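PDB 6JIX: taurine:2-oxoglutarate aminotransferase from Bifidobacterium kashiwanohense PV20-2, which probably transfers the amino group of taurine to 2-oxoglutarate, with pyridoxal 5'-phosphate as its cofactor. Local coordinates for residues G38-D43 with A426-E431; E352-K357 with K435-L440; L373-N378 with E383-Y388. One frame throughout, in Å; residues are numbered along the deposited sequence.

Interaction 1: residues G38-D43 with A426-E431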
loop_
_atom_site.group_PDB
_atom_site.type_symbol
_atom_site.label_atom_id
_atom_site.label_comp_id
_atom_site.label_asym_id
_atom_site.label_seq_id
_atom_site.Cartn_x
_atom_site.Cartn_y
_atom_site.Cartn_z
ATOM N N GLY A 38 -4.839 25.516 2.402
ATOM C CA GLY A 38 -4.681 26.065 1.071
ATOM C C GLY A 38 -3.381 25.587 0.468
ATOM O O GLY A 38 -3.057 24.393 0.486
ATOM N N ILE A 39 -2.600 26.531 -0.042
ATOM C CA ILE A 39 -1.334 26.225 -0.686
ATOM C C ILE A 39 -0.149 26.405 0.271
ATOM O O ILE A 39 0.985 26.553 -0.189
ATOM C CB ILE A 39 -1.136 27.052 -1.964
ATOM C CG1 ILE A 39 -0.791 28.494 -1.588
ATOM C CG2 ILE A 39 -2.377 26.960 -2.862
ATOM C CD1 ILE A 39 -0.131 29.278 -2.678
ATOM N N TYR A 40 -0.387 26.430 1.587
ATOM C CA TYR A 40 0.657 26.717 2.566
ATOM C C TYR A 40 0.697 25.652 3.652
ATOM O O TYR A 40 -0.256 24.892 3.858
ATOM C CB TYR A 40 0.462 28.091 3.237
ATOM C CG TYR A 40 0.201 29.194 2.254
ATOM C CD1 TYR A 40 1.243 29.767 1.528
ATOM C CD2 TYR A 40 -1.086 29.644 2.026
ATOM C CE1 TYR A 40 1.006 30.767 0.608
ATOM C CE2 TYR A 40 -1.338 30.640 1.110
ATOM C CZ TYR A 40 -0.288 31.204 0.404
ATOM O OH TYR A 40 -0.555 32.195 -0.517
ATOM N N PHE A 41 1.829 25.613 4.351
ATOM C CA PHE A 41 1.936 24.911 5.624
ATOM C C PHE A 41 2.935 25.673 6.487
ATOM O O PHE A 41 3.663 26.548 5.995
ATOM C CB PHE A 41 2.309 23.429 5.456
ATOM C CG PHE A 41 3.577 23.182 4.701
ATOM C CD1 PHE A 41 4.804 23.220 5.344
ATOM C CD2 PHE A 41 3.545 22.859 3.350
ATOM C CE1 PHE A 41 5.980 22.957 4.648
ATOM C CE2 PHE A 41 4.712 22.601 2.654
ATOM C CZ PHE A 41 5.934 22.653 3.307
ATOM N N TRP A 42 2.903 25.394 7.801
ATOM C CA TRP A 42 3.633 26.186 8.784
ATOM C C TRP A 42 4.430 25.292 9.714
ATOM O O TRP A 42 3.921 24.271 10.192
ATOM C CB TRP A 42 2.666 27.047 9.616
ATOM C CG TRP A 42 2.004 28.151 8.827
ATOM C CD1 TRP A 42 2.395 29.463 8.750
ATOM C CD2 TRP A 42 0.843 28.032 7.997
ATOM N NE1 TRP A 42 1.554 30.157 7.921
ATOM C CE2 TRP A 42 0.590 29.306 7.448
ATOM C CE3 TRP A 42 -0.011 26.972 7.671
ATOM C CZ2 TRP A 42 -0.483 29.547 6.587
ATOM C CZ3 TRP A 42 -1.076 27.219 6.814
ATOM C CH2 TRP A 42 -1.299 28.492 6.281
ATOM N N ASP A 43 5.659 25.710 10.025
ATOM C CA ASP A 43 6.412 25.037 11.076
ATOM C C ASP A 43 5.972 25.600 12.430
ATOM O O ASP A 43 5.147 26.510 12.508
ATOM C CB ASP A 43 7.924 25.180 10.847
ATOM C CG ASP A 43 8.398 26.642 10.819
ATOM O OD1 ASP A 43 7.853 27.457 11.606
ATOM O OD2 ASP A 43 9.319 26.972 10.017
ATOM N N ALA A 426 -3.643 33.336 -9.917
ATOM C CA ALA A 426 -2.665 34.176 -10.603
ATOM C C ALA A 426 -1.880 35.030 -9.609
ATOM O O ALA A 426 -0.646 35.097 -9.673
ATOM C CB ALA A 426 -3.354 35.053 -11.652
ATOM N N GLU A 427 -2.576 35.679 -8.662
ATOM C CA GLU A 427 -1.865 36.549 -7.728
ATOM C C GLU A 427 -0.839 35.762 -6.925
ATOM O O GLU A 427 0.297 36.204 -6.723
ATOM C CB GLU A 427 -2.845 37.264 -6.790
ATOM C CG GLU A 427 -2.187 38.447 -6.037
ATOM C CD GLU A 427 -2.480 38.484 -4.517
ATOM O OE1 GLU A 427 -1.527 38.837 -3.788
ATOM O OE2 GLU A 427 -3.632 38.225 -4.037
ATOM N N GLN A 428 -1.201 34.564 -6.503
ATOM C CA GLN A 428 -0.263 33.764 -5.736
ATOM C C GLN A 428 0.961 33.404 -6.572
ATOM O O GLN A 428 2.103 33.526 -6.113
ATOM C CB GLN A 428 -0.978 32.521 -5.223
ATOM C CG GLN A 428 -1.766 32.762 -3.949
ATOM C CD GLN A 428 -2.694 31.604 -3.614
ATOM O OE1 GLN A 428 -3.397 31.083 -4.493
ATOM N NE2 GLN A 428 -2.698 31.189 -2.343
ATOM N N LEU A 429 0.743 32.938 -7.801
ATOM C CA LEU A 429 1.867 32.706 -8.704
ATOM C C LEU A 429 2.748 33.948 -8.782
ATOM O O LEU A 429 3.976 33.873 -8.628
ATOM C CB LEU A 429 1.351 32.309 -10.091
ATOM C CG LEU A 429 0.813 30.875 -10.198
ATOM C CD1 LEU A 429 0.214 30.623 -11.567
ATOM C CD2 LEU A 429 1.904 29.872 -9.891
ATOM N N GLU A 430 2.128 35.114 -8.992
ATOM C CA GLU A 430 2.886 36.357 -9.120
ATOM C C GLU A 430 3.659 36.709 -7.858
ATOM O O GLU A 430 4.542 37.568 -7.911
ATOM C CB GLU A 430 1.963 37.510 -9.516
ATOM C CG GLU A 430 1.910 37.723 -11.033
ATOM C CD GLU A 430 0.489 37.824 -11.564
ATOM O OE1 GLU A 430 -0.366 38.436 -10.868
ATOM O OE2 GLU A 430 0.233 37.284 -12.672
ATOM N N GLU A 431 3.335 36.091 -6.724
ATOM C CA GLU A 431 4.062 36.332 -5.486
ATOM C C GLU A 431 5.186 35.341 -5.260
ATOM O O GLU A 431 6.159 35.674 -4.579
ATOM C CB GLU A 431 3.137 36.246 -4.259
ATOM C CG GLU A 431 1.749 36.862 -4.399
ATOM C CD GLU A 431 0.975 36.805 -3.087
ATOM O OE1 GLU A 431 0.997 35.718 -2.455
ATOM O OE2 GLU A 431 0.369 37.841 -2.693
HETATM O O HOH W 1 -3.926 29.129 -0.654
#

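Interaction 2: residues E352-K357 with K435-L440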
loop_
_atom_site.group_PDB
_atom_site.type_symbol
_atom_site.label_atom_id
_atom_site.label_comp_id
_atom_site.label_asym_id
_atom_site.label_seq_id
_atom_site.Cartn_x
_atom_site.Cartn_y
_atom_site.Cartn_z
ATOM N N GLU A 352 9.845 29.706 -19.337
ATOM C CA GLU A 352 10.520 29.950 -20.607
ATOM C C GLU A 352 11.422 31.174 -20.522
ATOM O O GLU A 352 12.543 31.175 -21.043
ATOM C CB GLU A 352 9.494 30.118 -21.723
ATOM C CG GLU A 352 8.944 28.806 -22.227
ATOM C CD GLU A 352 7.823 28.973 -23.243
ATOM O OE1 GLU A 352 7.092 27.988 -23.491
ATOM O OE2 GLU A 352 7.673 30.078 -23.803
ATOM N N SER A 353 10.943 32.230 -19.870
ATOM C CA SER A 353 11.736 33.430 -19.663
ATOM C C SER A 353 12.867 33.221 -18.663
ATOM O O SER A 353 13.828 34.000 -18.653
ATOM C CB SER A 353 10.828 34.544 -19.183
ATOM O OG SER A 353 10.547 34.333 -17.824
ATOM N N MET A 354 12.777 32.204 -17.808
ATOM C CA MET A 354 13.932 31.867 -16.985
ATOM C C MET A 354 15.042 31.245 -17.821
ATOM O O MET A 354 16.220 31.367 -17.464
ATOM C CB MET A 354 13.517 30.934 -15.849
ATOM C CG MET A 354 12.617 31.587 -14.798
ATOM S SD MET A 354 13.409 32.910 -13.840
ATOM C CE MET A 354 12.692 34.341 -14.657
ATOM N N VAL A 355 14.690 30.571 -18.928
ATOM C CA VAL A 355 15.701 30.060 -19.855
ATOM C C VAL A 355 16.474 31.215 -20.479
ATOM O O VAL A 355 17.710 31.224 -20.482
ATOM C CB VAL A 355 15.066 29.162 -20.934
ATOM C CG1 VAL A 355 16.138 28.739 -21.950
ATOM C CG2 VAL A 355 14.415 27.933 -20.298
ATOM N N GLU A 356 15.752 32.205 -21.015
ATOM C CA GLU A 356 16.408 33.364 -21.610
ATOM C C GLU A 356 17.220 34.154 -20.578
ATOM O O GLU A 356 18.225 34.773 -20.929
ATOM C CB GLU A 356 15.371 34.261 -22.297
ATOM N N LYS A 357 16.815 34.157 -19.312
ATOM C CA LYS A 357 17.447 35.061 -18.356
ATOM C C LYS A 357 18.635 34.479 -17.591
ATOM O O LYS A 357 19.383 35.247 -16.976
ATOM C CB LYS A 357 16.413 35.563 -17.335
ATOM C CG LYS A 357 16.972 36.625 -16.377
ATOM C CD LYS A 357 15.980 37.075 -15.308
ATOM C CE LYS A 357 16.711 37.708 -14.119
ATOM N NZ LYS A 357 15.829 38.573 -13.268
ATOM N N LYS A 435 10.582 34.353 -6.209
ATOM C CA LYS A 435 11.532 33.658 -5.343
ATOM C C LYS A 435 12.382 32.657 -6.140
ATOM O O LYS A 435 13.561 32.432 -5.817
ATOM C CB LYS A 435 10.780 32.975 -4.188
ATOM N N LEU A 436 11.796 32.035 -7.170
ATOM C CA LEU A 436 12.553 31.132 -8.025
ATOM C C LEU A 436 13.572 31.899 -8.857
ATOM O O LEU A 436 14.717 31.457 -9.018
ATOM C CB LEU A 436 11.594 30.358 -8.927
ATOM C CG LEU A 436 12.166 29.407 -9.980
ATOM C CD1 LEU A 436 12.967 28.252 -9.353
ATOM C CD2 LEU A 436 11.018 28.876 -10.821
ATOM N N ASP A 437 13.170 33.060 -9.386
ATOM C CA ASP A 437 14.093 33.905 -10.137
ATOM C C ASP A 437 15.255 34.360 -9.262
ATOM O O ASP A 437 16.410 34.335 -9.695
ATOM C CB ASP A 437 13.336 35.100 -10.715
ATOM C CG ASP A 437 14.243 36.064 -11.448
ATOM O OD1 ASP A 437 14.700 37.048 -10.824
ATOM O OD2 ASP A 437 14.499 35.841 -12.648
ATOM N N LYS A 438 14.970 34.790 -8.030
ATOM C CA LYS A 438 16.038 35.207 -7.127
ATOM C C LYS A 438 17.028 34.079 -6.901
ATOM O O LYS A 438 18.241 34.306 -6.911
ATOM C CB LYS A 438 15.480 35.672 -5.775
ATOM C CG LYS A 438 14.622 36.928 -5.805
ATOM C CD LYS A 438 14.945 37.810 -7.027
ATOM C CE LYS A 438 14.588 39.260 -6.754
ATOM N NZ LYS A 438 13.432 39.311 -5.810
ATOM N N VAL A 439 16.533 32.853 -6.688
ATOM C CA VAL A 439 17.432 31.744 -6.376
ATOM C C VAL A 439 18.246 31.346 -7.599
ATOM O O VAL A 439 19.438 31.029 -7.487
ATOM C CB VAL A 439 16.647 30.542 -5.827
ATOM C CG1 VAL A 439 17.530 29.289 -5.845
ATOM C CG2 VAL A 439 16.123 30.828 -4.413
ATOM N N LEU A 440 17.627 31.360 -8.785
ATOM C CA LEU A 440 18.367 31.042 -10.003
ATOM C C LEU A 440 19.537 32.009 -10.208
ATOM O O LEU A 440 20.614 31.607 -10.663
ATOM C CB LEU A 440 17.425 31.034 -11.211
ATOM C CG LEU A 440 16.311 29.977 -11.102
ATOM C CD1 LEU A 440 15.427 29.921 -12.337
ATOM C CD2 LEU A 440 16.894 28.605 -10.811
#

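Interaction 3: residues L373-N378 with E383-Y388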
loop_
_atom_site.group_PDB
_atom_site.type_symbol
_atom_site.label_atom_id
_atom_site.label_comp_id
_atom_site.label_asym_id
_atom_site.label_seq_id
_atom_site.Cartn_x
_atom_site.Cartn_y
_atom_site.Cartn_z
ATOM N N LEU A 373 12.479 22.701 -14.538
ATOM C CA LEU A 373 13.627 23.340 -15.157
ATOM C C LEU A 373 14.820 22.390 -15.136
ATOM O O LEU A 373 15.106 21.760 -14.104
ATOM C CB LEU A 373 13.981 24.632 -14.429
ATOM C CG LEU A 373 12.887 25.703 -14.384
ATOM C CD1 LEU A 373 13.396 26.940 -13.643
ATOM C CD2 LEU A 373 12.366 26.057 -15.780
ATOM N N THR A 374 15.512 22.278 -16.275
ATOM C CA THR A 374 16.791 21.579 -16.317
ATOM C C THR A 374 17.905 22.562 -15.971
ATOM O O THR A 374 18.128 23.542 -16.693
ATOM C CB THR A 374 17.041 20.932 -17.673
ATOM O OG1 THR A 374 15.993 19.994 -17.960
ATOM C CG2 THR A 374 18.356 20.197 -17.621
ATOM N N ILE A 375 18.591 22.301 -14.864
ATOM C CA ILE A 375 19.673 23.148 -14.375
ATOM C C ILE A 375 20.993 22.633 -14.944
ATOM O O ILE A 375 21.285 21.431 -14.892
ATOM C CB ILE A 375 19.695 23.158 -12.838
ATOM C CG1 ILE A 375 18.306 23.505 -12.303
ATOM C CG2 ILE A 375 20.718 24.138 -12.321
ATOM C CD1 ILE A 375 17.703 24.750 -12.919
ATOM N N VAL A 376 21.799 23.543 -15.479
ATOM C CA VAL A 376 23.040 23.178 -16.147
ATOM C C VAL A 376 24.199 23.946 -15.526
ATOM O O VAL A 376 24.037 25.076 -15.056
ATOM C CB VAL A 376 22.971 23.453 -17.663
ATOM C CG1 VAL A 376 21.940 22.543 -18.338
ATOM C CG2 VAL A 376 22.659 24.919 -17.903
ATOM N N LYS A 377 25.378 23.310 -15.510
ATOM C CA LYS A 377 26.610 24.002 -15.148
ATOM C C LYS A 377 27.143 24.850 -16.294
ATOM O O LYS A 377 28.025 25.687 -16.073
ATOM C CB LYS A 377 27.686 22.985 -14.728
ATOM C CG LYS A 377 28.071 23.016 -13.245
ATOM C CD LYS A 377 29.497 22.511 -13.024
ATOM C CE LYS A 377 29.977 22.749 -11.590
ATOM N NZ LYS A 377 30.608 24.087 -11.373
ATOM N N ASN A 378 26.567 24.704 -17.488
ATOM C CA ASN A 378 27.135 25.241 -18.711
ATOM C C ASN A 378 26.126 25.186 -19.853
ATOM O O ASN A 378 25.938 24.132 -20.470
ATOM C CB ASN A 378 28.388 24.443 -19.068
ATOM C CG ASN A 378 29.331 25.203 -19.962
ATOM O OD1 ASN A 378 29.035 25.471 -21.143
ATOM N ND2 ASN A 378 30.492 25.553 -19.407
ATOM N N GLU A 383 26.362 20.774 -20.296
ATOM C CA GLU A 383 26.821 20.041 -19.123
ATOM C C GLU A 383 25.823 20.198 -17.978
ATOM O O GLU A 383 25.549 21.317 -17.533
ATOM C CB GLU A 383 28.201 20.524 -18.705
ATOM C CG GLU A 383 28.692 19.818 -17.468
ATOM C CD GLU A 383 29.926 20.463 -16.905
ATOM O OE1 GLU A 383 30.367 20.041 -15.810
ATOM O OE2 GLU A 383 30.448 21.393 -17.570
ATOM N N LEU A 384 25.267 19.080 -17.515
ATOM C CA LEU A 384 24.241 19.122 -16.479
ATOM C C LEU A 384 24.843 19.529 -15.140
ATOM O O LEU A 384 26.015 19.278 -14.859
ATOM C CB LEU A 384 23.548 17.767 -16.355
ATOM C CG LEU A 384 22.993 17.236 -17.672
ATOM C CD1 LEU A 384 22.225 15.958 -17.460
ATOM C CD2 LEU A 384 22.107 18.289 -18.288
ATOM N N MET A 385 24.029 20.195 -14.322
ATOM C CA MET A 385 24.472 20.582 -12.990
ATOM C C MET A 385 24.579 19.376 -12.069
ATOM O O MET A 385 25.321 19.405 -11.075
ATOM C CB MET A 385 23.518 21.616 -12.404
ATOM C CG MET A 385 23.853 22.017 -10.987
ATOM S SD MET A 385 25.241 23.164 -10.921
ATOM C CE MET A 385 24.510 24.699 -11.517
ATOM N N ALA A 386 23.826 18.332 -12.359
ATOM C CA ALA A 386 23.962 17.059 -11.655
ATOM C C ALA A 386 23.664 15.956 -12.664
ATOM O O ALA A 386 22.490 15.672 -12.955
ATOM C CB ALA A 386 23.035 16.974 -10.444
ATOM N N PRO A 387 24.696 15.323 -13.232
ATOM C CA PRO A 387 24.461 14.234 -14.195
ATOM C C PRO A 387 23.854 13.031 -13.492
ATOM O O PRO A 387 23.877 12.929 -12.263
ATOM C CB PRO A 387 25.852 13.917 -14.766
ATOM C CG PRO A 387 26.842 14.574 -13.836
ATOM C CD PRO A 387 26.099 15.374 -12.783
ATOM N N TYR A 388 23.323 12.101 -14.291
ATOM C CA TYR A 388 22.526 11.007 -13.741
ATOM C C TYR A 388 23.224 10.338 -12.563
ATOM O O TYR A 388 24.384 9.923 -12.659
ATOM C CB TYR A 388 22.201 9.958 -14.816
ATOM C CG TYR A 388 21.260 8.893 -14.264
ATOM C CD1 TYR A 388 19.922 9.189 -13.999
ATOM C CD2 TYR A 388 21.723 7.615 -13.941
ATOM C CE1 TYR A 388 19.067 8.239 -13.469
ATOM C CE2 TYR A 388 20.872 6.660 -13.405
ATOM C CZ TYR A 388 19.541 6.980 -13.168
ATOM O OH TYR A 388 18.682 6.038 -12.632
#

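Interaction 1: residues G38-D43 with A426-E431
The side-chain nitrogen of Q428 holds two partners at once, the hydroxyl of Y40 and a water molecule. NE2 donates to Y40 OH over 3.0 Å, and the bond is nearly straight, with an N-H...acceptor angle of 164°. The hydroxyl lies in the plane of the amide, where an N-H points, although the tyrosine ring itself is turned 60° from that plane. The water accepts from Q428 NE2 at 2.9 Å. It also accepts from the backbone N of I39 at 3.0 Å, so the amide is tied to both the main chain and a side chain of residues 38-43. At its other end Q428 OE1 takes the backbone N of T425. With its nitrogen and its oxygen both bonded, the amide is probably fixed in rotation.

Residues 40-43 are a strand of the small sheet that also contains 33-37 and 48-51, whereas 426-431 open the long C-terminal helix. The pairing of an N-terminal sheet with C-terminal elements fits the small domain of fold type I aminotransferases, which is built from both ends of the chain. F41 on the same strand meets M82 and Y86 of the second subunit.

Van der Waals contact accompanies the bonds. I39 approaches Q428 from the opposite direction, with its methyl CD1 lying against the amide, 3.6 Å from Q428 CD. Its CG1 stands between the backbone N and carbonyl carbon (chi1 75°), which brings that methylene over the centre of the Y40 ring while CD1 continues toward the helix. P421, I423 and I424 also pack on I39. From the next turn of the helix, E431 OE1 comes to 4.3 Å from Y40 OH, a looser approach beside the tyrosine.

Interaction 2: residues E352-K357 with K435-L440
This is a side-by-side packing of two helices, 336-357 and 426-447, in the C-terminal part of a fold type I aminotransferase, joined by a salt bridge from K357 to D437 and by M354. The two segments run almost parallel, crossing at -23°. Their axes come no nearer than 11.3 Å, so long side chains do the bridging.

K357 stretches out with its chain extended and meets the D437 carboxylate across its own direction. NZ donates to D437 OD1 at 3.1 Å, on the syn lone pair, and makes a weak second bond to OD2. H358 NE2 also bonds to OD2, so this oxygen takes bonds from two consecutive residues, K357 (weakly) and H358. The carboxylate reaches them because CG of D437 is anti to its backbone N (chi1 177°). Replacing D437 with an alanine would probably leave the K357 ammonium without this countercharge and H358 NE2 without this acceptor.

Deeper in the interface, M354 curls through its last two torsions and lies transverse to D437, its sulfur 3.8 Å from D437 CB. The same SD rests against the methyl CD1 of L440, 3.9 Å away.

Interaction 3: residues L373-N378 with E383-Y388
A short, irregular antiparallel pairing joins the end of strand 370-376 to residues 383-385 beyond a brief loop, with V376 facing L384 as a non-hydrogen-bonded pair. Their CA atoms are 4.2 Å apart, and their side chains diverge; V376 CG1 and L384 CD2 still graze each other at 4.3 Å.

Backbone bonds flank this pair on both sides. M385 N donates to I375 O over 3.1 Å with an N-H...acceptor angle of 162°, its approach tilted out of the carbonyl plane. K377 N gives its hydrogen to E383 O at 2.8 Å, along a more bent path of 134°. T414 OG1 donates to the same I375 O and in turn accepts from A386 N, linking the pairing to the chain leading into strand 415-418.

M385 makes much of the side-chain contact. The backbone sets M385 CB 3.8 Å from I375 CG2, and a chi1 of 177° carries CG along the same side chain. Bends at the next two torsions then fold the thioether back over the main chain, bringing M385 CE to 3.6 Å from V376 O. The K377 side chain runs roughly perpendicular to that of M385, with K377 CG 3.7 Å from M385 SD. V443 and L447 of the C-terminal helix also pack on M385.

K377 and E383 run alongside each other in the same direction, but K377 NZ stays 6.0 Å from E383 OE1 and bonds instead to L447 O. Such antiparallel return of the chain over a few residues is that of a beta-hairpin, here a frayed one at the end of a small antiparallel sheet.

In the fold
Along the chain the segments come in the order 38-43, 352-357, 373-378, 383-388, 426-431 and 435-440. Helix 426-447 runs through interactions 1 and 2, whose centres are 18 Å apart: its first turns meet the N-terminal sheet and its middle meets helix 336-357. Interaction 3 is centred 15 Å from interaction 2 and touches it, L440 CD1 lying 3.8 Å from L373 CD1. Interactions 1 and 3 are 28 Å apart between centres and do not touch. The C-terminal helix thus connects the N-terminal sheet with the antiparallel sheet of 361-367, 370-376 and 415-418, bringing distant parts of the sequence together.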